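Local coordinates for protein pyruvate formate-lyase 2 (PDB 2F3O) that is of unknown function but belongs to the glycyl radical enzymes and probably acts as a lyase related to pyruvate formate-lyase, at residues R573-G578 and R649-P654; I444-A449 and V543-V548. One frame throughout, in Å; residues are numbered along the deposited sequence.

Contact 1 (R573-G578 and R649-P654); sequences RKNFVG and RKSGEP
Asn-575 reaches across to the backbone of Ser-651 and makes the one hydrogen bond between the two loops. Its OD1 accepts from Ser-651 N at 3.1 Å, with a nearly straight N-H...O angle of 161°, although the donor is tilted out of the carbonyl plane. Because CG lies opposite the backbone N (chi1 -156°), the amide extends toward the other loop. OD1 also touches Ser-651 CB, whereas the serine hydroxyl bonds to Gln-461.

Van der Waals contacts centre on Phe-576 and Lys-650. Lys-650 CD meets the rim of the ring, 4.0 Å from Phe-576 CD1, and a polar atom, Arg-649 O, approaches the same edge, 3.9 Å from Phe-576 CE1. The lysine chain bends at chi2, chi3 and chi4, which brings its methylenes across the asparagine at about a right angle. A long, flexible residue thus contributes hydrocarbon here. His-583 of helix 580-588 stacks on the phenylalanine ring.

Bonds within 649-654 brace the receiving loop. Arg-649 grips Glu-653 O side-on, NE and NH2 each at 2.9 Å from it, and this carbonyl oxygen lies in the guanidinium plane. The same guanidinium also bonds to Thr-642 O and Ser-643 O, so arginine, with several N-H groups in one plane, suits a place ringed by carbonyls.

Two turn-bearing loops face each other: in one, the Schellman motif closing helix 565-573 overlaps a type I' turn (Lys-574 to Val-577); the other holds a type II turn (Lys-650 to Glu-653). Both central residues of the first have positive phi, which asparagine accepts readily and Phe-576 adopts with its ring buried; Gly-652 supplies that of the second.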
ATOM      1  N   ARG A 573      17.417   0.464  51.387  1.00 73.02           N
ATOM      2  CA  ARG A 573      17.933   1.830  51.266  1.00 73.53           C
ATOM      3  C   ARG A 573      19.154   1.999  52.150  1.00 73.92           C
ATOM      4  O   ARG A 573      20.106   2.710  51.811  1.00 73.47           O
ATOM      5  CB  ARG A 573      16.866   2.847  51.674  1.00 73.38           C
ATOM      6  CG  ARG A 573      17.200   4.295  51.304  1.00 73.54           C
ATOM      7  CD  ARG A 573      16.187   5.238  51.913  1.00 74.13           C
ATOM      8  NE  ARG A 573      14.860   4.633  51.877  1.00 75.13           N
ATOM      9  CZ  ARG A 573      13.949   4.887  50.942  1.00 75.82           C
ATOM     10  NH1 ARG A 573      14.218   5.751  49.968  1.00 75.99           N
ATOM     11  NH2 ARG A 573      12.767   4.279  50.983  1.00 75.66           N
ATOM     12  N   LYS A 574      19.111   1.302  53.280  1.00 74.78           N
ATOM     13  CA  LYS A 574      20.115   1.420  54.323  1.00 75.35           C
ATOM     14  C   LYS A 574      21.183   0.315  54.201  1.00 75.33           C
ATOM     15  O   LYS A 574      22.049   0.207  55.069  1.00 75.38           O
ATOM     16  CB  LYS A 574      19.425   1.395  55.703  1.00 75.39           C
ATOM     17  CG  LYS A 574      19.831   2.514  56.653  1.00 76.25           C
ATOM     18  CD  LYS A 574      19.172   3.845  56.298  1.00 77.77           C
ATOM     19  CE  LYS A 574      19.938   5.009  56.937  1.00 78.87           C
ATOM     20  NZ  LYS A 574      21.428   4.880  56.735  1.00 78.93           N
ATOM     21  N   ASN A 575      21.102  -0.487  53.132  1.00 75.33           N
ATOM     22  CA  ASN A 575      22.087  -1.531  52.805  1.00 75.53           C
ATOM     23  C   ASN A 575      22.231  -2.567  53.927  1.00 76.18           C
ATOM     24  O   ASN A 575      23.342  -3.008  54.244  1.00 76.54           O
ATOM     25  CB  ASN A 575      23.446  -0.900  52.415  1.00 75.10           C
ATOM     26  CG  ASN A 575      24.307  -1.800  51.521  1.00 74.32           C
ATOM     27  OD1 ASN A 575      23.819  -2.731  50.873  1.00 72.93           O
ATOM     28  ND2 ASN A 575      25.603  -1.514  51.490  1.00 73.40           N
ATOM     29  N   PHE A 576      21.098  -2.907  54.548  1.00 76.78           N
ATOM     30  CA  PHE A 576      21.008  -3.844  55.688  1.00 77.51           C
ATOM     31  C   PHE A 576      21.823  -3.490  56.947  1.00 78.02           C
ATOM     32  O   PHE A 576      22.053  -4.344  57.818  1.00 78.17           O
ATOM     33  CB  PHE A 576      21.316  -5.273  55.247  1.00 77.43           C
ATOM     34  CG  PHE A 576      20.489  -5.735  54.106  1.00 77.49           C
ATOM     35  CD1 PHE A 576      21.081  -6.084  52.906  1.00 77.92           C
ATOM     36  CD2 PHE A 576      19.114  -5.798  54.219  1.00 77.34           C
ATOM     37  CE1 PHE A 576      20.314  -6.515  51.838  1.00 77.28           C
ATOM     38  CE2 PHE A 576      18.346  -6.221  53.161  1.00 77.40           C
ATOM     39  CZ  PHE A 576      18.950  -6.583  51.967  1.00 77.36           C
ATOM     40  N   VAL A 577      22.268  -2.242  57.029  1.00 78.47           N
ATOM     41  CA  VAL A 577      22.963  -1.751  58.202  1.00 78.92           C
ATOM     42  C   VAL A 577      21.866  -1.282  59.167  1.00 79.31           C
ATOM     43  O   VAL A 577      21.103  -0.351  58.879  1.00 79.38           O
ATOM     44  CB  VAL A 577      24.003  -0.649  57.828  1.00 78.86           C
ATOM     45  CG1 VAL A 577      24.580   0.027  59.059  1.00 78.71           C
ATOM     46  CG2 VAL A 577      25.126  -1.251  56.980  1.00 78.85           C
ATOM     47  N   GLY A 578      21.752  -1.984  60.290  1.00 79.62           N
ATOM     48  CA  GLY A 578      20.682  -1.737  61.246  1.00 79.86           C
ATOM     49  C   GLY A 578      19.512  -2.670  61.014  1.00 80.00           C
ATOM     50  O   GLY A 578      18.500  -2.578  61.704  1.00 80.02           O
ATOM     51  N   ARG A 649      21.042  -9.343  48.222  1.00 61.23           N
ATOM     52  CA  ARG A 649      22.183  -8.906  47.447  1.00 60.87           C
ATOM     53  C   ARG A 649      22.574  -7.544  47.992  1.00 61.32           C
ATOM     54  O   ARG A 649      21.717  -6.703  48.237  1.00 61.32           O
ATOM     55  CB  ARG A 649      21.792  -8.805  45.974  1.00 60.93           C
ATOM     56  CG  ARG A 649      22.934  -8.944  44.961  1.00 60.88           C
ATOM     57  CD  ARG A 649      22.553  -8.370  43.580  1.00 59.76           C
ATOM     58  NE  ARG A 649      23.188  -7.085  43.299  1.00 56.61           N
ATOM     59  CZ  ARG A 649      22.728  -5.898  43.695  1.00 56.28           C
ATOM     60  NH1 ARG A 649      21.616  -5.803  44.404  1.00 55.88           N
ATOM     61  NH2 ARG A 649      23.386  -4.787  43.385  1.00 56.04           N
ATOM     62  N   LYS A 650      23.862  -7.346  48.246  1.00 61.85           N
ATOM     63  CA  LYS A 650      24.328  -6.080  48.816  1.00 62.30           C
ATOM     64  C   LYS A 650      24.478  -5.041  47.702  1.00 61.94           C
ATOM     65  O   LYS A 650      24.801  -5.396  46.567  1.00 61.80           O
ATOM     66  CB  LYS A 650      25.670  -6.268  49.566  1.00 62.84           C
ATOM     67  CG  LYS A 650      25.612  -7.096  50.874  1.00 63.87           C
ATOM     68  CD  LYS A 650      25.013  -6.297  52.055  1.00 65.50           C
ATOM     69  CE  LYS A 650      26.043  -5.362  52.737  1.00 65.94           C
ATOM     70  NZ  LYS A 650      26.595  -5.832  54.054  1.00 64.93           N
ATOM     71  N   SER A 651      24.241  -3.771  48.031  1.00 61.60           N
ATOM     72  CA  SER A 651      24.420  -2.662  47.087  1.00 61.09           C
ATOM     73  C   SER A 651      25.812  -2.623  46.453  1.00 61.08           C
ATOM     74  O   SER A 651      26.812  -2.464  47.153  1.00 61.41           O
ATOM     75  CB  SER A 651      24.151  -1.326  47.774  1.00 60.92           C
ATOM     76  OG  SER A 651      25.012  -0.324  47.261  1.00 60.10           O
ATOM     77  N   GLY A 652      25.865  -2.788  45.132  1.00 60.71           N
ATOM     78  CA  GLY A 652      27.112  -2.678  44.385  1.00 60.07           C
ATOM     79  C   GLY A 652      27.503  -4.002  43.782  1.00 59.91           C
ATOM     80  O   GLY A 652      28.277  -4.055  42.830  1.00 59.50           O
ATOM     81  N   GLU A 653      26.953  -5.073  44.345  1.00 60.01           N
ATOM     82  CA  GLU A 653      27.317  -6.433  43.954  1.00 60.55           C
ATOM     83  C   GLU A 653      26.729  -6.763  42.585  1.00 59.71           C
ATOM     84  O   GLU A 653      25.694  -6.206  42.225  1.00 59.67           O
ATOM     85  CB  GLU A 653      26.851  -7.449  45.021  1.00 60.63           C
ATOM     86  CG  GLU A 653      27.866  -7.753  46.154  1.00 61.82           C
ATOM     87  CD  GLU A 653      27.299  -8.708  47.250  1.00 62.75           C
ATOM     88  OE1 GLU A 653      27.870  -8.720  48.372  1.00 66.20           O
ATOM     89  OE2 GLU A 653      26.292  -9.437  47.006  1.00 63.50           O
ATOM     90  N   PRO A 654      27.412  -7.634  41.805  1.00 59.22           N
ATOM     91  CA  PRO A 654      26.960  -8.149  40.511  1.00 58.77           C
ATOM     92  C   PRO A 654      25.548  -8.722  40.488  1.00 58.40           C
ATOM     93  O   PRO A 654      25.075  -9.268  41.482  1.00 58.77           O
ATOM     94  CB  PRO A 654      27.943  -9.279  40.238  1.00 58.60           C
ATOM     95  CG  PRO A 654      29.169  -8.835  40.863  1.00 58.85           C
ATOM     96  CD  PRO A 654      28.754  -8.153  42.125  1.00 59.16           C
TER

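Contact 2 (I444-A449 and V543-V548); sequences INVAKA and VGIADV
Two neighbouring parallel strands, 435-445 and 535-543, finish side by side here, and each leads directly into a helix. Val-543 N gives a hydrogen bond to Ile-444 O at 2.7 Å, and Val-446 N gives one to Val-543 O at 2.9 Å, so Val-543 bridges both sides of Asn-445, as expected for parallel pairing. The sheet is consistent with one half of the α/β barrel common to glycyl radical enzymes. At the end of its strand, Asn-445 turns OD1 to the helix start and accepts weak capping bonds from Ala-447 N and Lys-448 N, while its ND2 bonds to Ser-143 O and Thr-642 OG1. Gly-544, the N-cap of helix 545-560, has a positive phi (98°); a CB there would jam against Val-543 O and also crowd Ala-447 CB.

Past the strands, small and branched apolar groups meet. Val-446 CG2 lies 3.9 Å from Val-548 CG2 and 4.3 Å from Ile-545 CG2. With an alanine here CG2 is gone, which is likely to leave a gap between Val-548 and Ile-545 and weaken the packing of the strand end on helix 545-560. The other methyl of Val-548, CG1, packs on Ala-447, whose short side chain admits the helix closely.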
ATOM      1  N   ILE A 444      18.916  -4.329  29.354  1.00 44.74           N
ATOM      2  CA  ILE A 444      18.104  -3.638  30.356  1.00 44.96           C
ATOM      3  C   ILE A 444      18.263  -4.211  31.760  1.00 45.54           C
ATOM      4  O   ILE A 444      18.125  -5.418  31.976  1.00 45.42           O
ATOM      5  CB  ILE A 444      16.626  -3.691  29.975  1.00 44.88           C
ATOM      6  CG1 ILE A 444      16.391  -2.872  28.714  1.00 44.10           C
ATOM      7  CG2 ILE A 444      15.746  -3.195  31.106  1.00 43.47           C
ATOM      8  CD1 ILE A 444      15.099  -3.205  28.046  1.00 44.17           C
ATOM      9  N   ASN A 445      18.563  -3.330  32.708  1.00 46.13           N
ATOM     10  CA  ASN A 445      18.642  -3.694  34.114  1.00 46.84           C
ATOM     11  C   ASN A 445      17.255  -3.808  34.689  1.00 46.90           C
ATOM     12  O   ASN A 445      16.687  -2.803  35.110  1.00 46.87           O
ATOM     13  CB  ASN A 445      19.395  -2.602  34.874  1.00 47.26           C
ATOM     14  CG  ASN A 445      19.676  -2.967  36.305  1.00 48.81           C
ATOM     15  OD1 ASN A 445      19.409  -4.100  36.737  1.00 50.12           O
ATOM     16  ND2 ASN A 445      20.222  -2.009  37.060  1.00 48.27           N
ATOM     17  N   VAL A 446      16.717  -5.023  34.746  1.00 47.24           N
ATOM     18  CA  VAL A 446      15.363  -5.193  35.252  1.00 47.55           C
ATOM     19  C   VAL A 446      15.327  -5.157  36.784  1.00 48.05           C
ATOM     20  O   VAL A 446      14.262  -5.006  37.378  1.00 47.76           O
ATOM     21  CB  VAL A 446      14.676  -6.453  34.700  1.00 47.38           C
ATOM     22  CG1 VAL A 446      15.075  -6.656  33.272  1.00 47.51           C
ATOM     23  CG2 VAL A 446      15.020  -7.688  35.530  1.00 47.80           C
ATOM     24  N   ALA A 447      16.495  -5.264  37.416  1.00 48.63           N
ATOM     25  CA  ALA A 447      16.579  -5.056  38.852  1.00 49.20           C
ATOM     26  C   ALA A 447      16.226  -3.614  39.187  1.00 49.63           C
ATOM     27  O   ALA A 447      15.505  -3.345  40.152  1.00 50.20           O
ATOM     28  CB  ALA A 447      17.937  -5.427  39.387  1.00 49.09           C
ATOM     29  N   LYS A 448      16.671  -2.696  38.346  1.00 49.73           N
ATOM     30  CA  LYS A 448      16.306  -1.314  38.509  1.00 50.07           C
ATOM     31  C   LYS A 448      14.791  -1.116  38.442  1.00 50.47           C
ATOM     32  O   LYS A 448      14.276  -0.181  39.035  1.00 50.96           O
ATOM     33  CB  LYS A 448      17.039  -0.456  37.478  1.00 50.07           C
ATOM     34  CG  LYS A 448      17.105   1.025  37.813  1.00 50.29           C
ATOM     35  CD  LYS A 448      17.693   1.286  39.184  1.00 50.02           C
ATOM     36  CE  LYS A 448      19.193   1.091  39.167  1.00 50.62           C
ATOM     37  NZ  LYS A 448      19.804   1.251  40.503  1.00 51.25           N
ATOM     38  N   ALA A 449      14.071  -2.008  37.762  1.00 51.05           N
ATOM     39  CA  ALA A 449      12.615  -1.885  37.676  1.00 51.52           C
ATOM     40  C   ALA A 449      11.992  -2.131  39.032  1.00 52.16           C
ATOM     41  O   ALA A 449      11.120  -1.388  39.458  1.00 52.15           O
ATOM     42  CB  ALA A 449      12.039  -2.834  36.646  1.00 51.26           C
ATOM     43  N   VAL A 543      18.602  -8.109  31.898  1.00 45.30           N
ATOM     44  CA  VAL A 543      19.574  -8.543  32.874  1.00 46.62           C
ATOM     45  C   VAL A 543      19.071  -8.356  34.313  1.00 47.44           C
ATOM     46  O   VAL A 543      18.466  -7.323  34.667  1.00 47.56           O
ATOM     47  CB  VAL A 543      21.017  -8.011  32.589  1.00 46.58           C
ATOM     48  CG1 VAL A 543      21.052  -7.093  31.380  1.00 47.06           C
ATOM     49  CG2 VAL A 543      21.634  -7.363  33.807  1.00 47.02           C
ATOM     50  N   GLY A 544      19.263  -9.411  35.110  1.00 48.37           N
ATOM     51  CA  GLY A 544      18.892  -9.418  36.526  1.00 49.20           C
ATOM     52  C   GLY A 544      17.557 -10.089  36.778  1.00 49.73           C
ATOM     53  O   GLY A 544      16.810  -9.700  37.681  1.00 49.92           O
ATOM     54  N   ILE A 545      17.242 -11.101  35.983  1.00 50.33           N
ATOM     55  CA  ILE A 545      15.915 -11.681  36.066  1.00 50.86           C
ATOM     56  C   ILE A 545      15.789 -12.550  37.283  1.00 51.53           C
ATOM     57  O   ILE A 545      14.704 -12.669  37.846  1.00 51.80           O
ATOM     58  CB  ILE A 545      15.480 -12.428  34.785  1.00 50.60           C
ATOM     59  CG1 ILE A 545      16.419 -13.577  34.437  1.00 49.87           C
ATOM     60  CG2 ILE A 545      15.439 -11.478  33.651  1.00 50.41           C
ATOM     61  CD1 ILE A 545      15.748 -14.634  33.590  1.00 49.46           C
ATOM     62  N   ALA A 546      16.908 -13.121  37.719  1.00 52.27           N
ATOM     63  CA  ALA A 546      16.886 -13.898  38.944  1.00 53.20           C
ATOM     64  C   ALA A 546      16.965 -13.006  40.181  1.00 53.67           C
ATOM     65  O   ALA A 546      16.404 -13.349  41.199  1.00 53.70           O
ATOM     66  CB  ALA A 546      17.958 -14.947  38.958  1.00 52.82           C
ATOM     67  N   ASP A 547      17.621 -11.856  40.085  1.00 54.59           N
ATOM     68  CA  ASP A 547      17.664 -10.932  41.218  1.00 55.66           C
ATOM     69  C   ASP A 547      16.309 -10.395  41.618  1.00 56.10           C
ATOM     70  O   ASP A 547      16.047 -10.234  42.798  1.00 56.17           O
ATOM     71  CB  ASP A 547      18.619  -9.781  40.963  1.00 55.78           C
ATOM     72  CG  ASP A 547      20.041 -10.194  41.141  1.00 57.53           C
ATOM     73  OD1 ASP A 547      20.418 -10.576  42.272  1.00 59.92           O
ATOM     74  OD2 ASP A 547      20.767 -10.191  40.138  1.00 59.05           O
ATOM     75  N   VAL A 548      15.445 -10.130  40.641  1.00 56.98           N
ATOM     76  CA  VAL A 548      14.079  -9.688  40.947  1.00 57.20           C
ATOM     77  C   VAL A 548      13.203 -10.876  41.294  1.00 57.40           C
ATOM     78  O   VAL A 548      12.345 -10.752  42.143  1.00 57.43           O
ATOM     79  CB  VAL A 548      13.445  -8.847  39.817  1.00 57.01           C
ATOM     80  CG1 VAL A 548      14.273  -7.642  39.559  1.00 56.75           C
ATOM     81  CG2 VAL A 548      13.400  -9.623  38.566  1.00 57.27           C
TER

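Following the chain, strand 435-445 runs into helix 447-453, and contact 2 closes when the chain, having passed through helix 477-508, returns along strand 535-543 to helix 545-560. Contact 1 opens only afterwards, at the end of helix 565-573, and closes at 649-654, once helices 580-588 and 597-615, strand 624-628 and helix 634-640 have been laid down. The two loops are thus in series, neither nested nor crossed. Contact 2 is buried at the C-terminal ends of the sheet's two inner strands, whereas contact 1 is only partly buried and farther from the chain's centre. Their centres lie about 16 Å apart, and Arg-649 packs against Asp-547, joining loop 649-654 to helix 545-560.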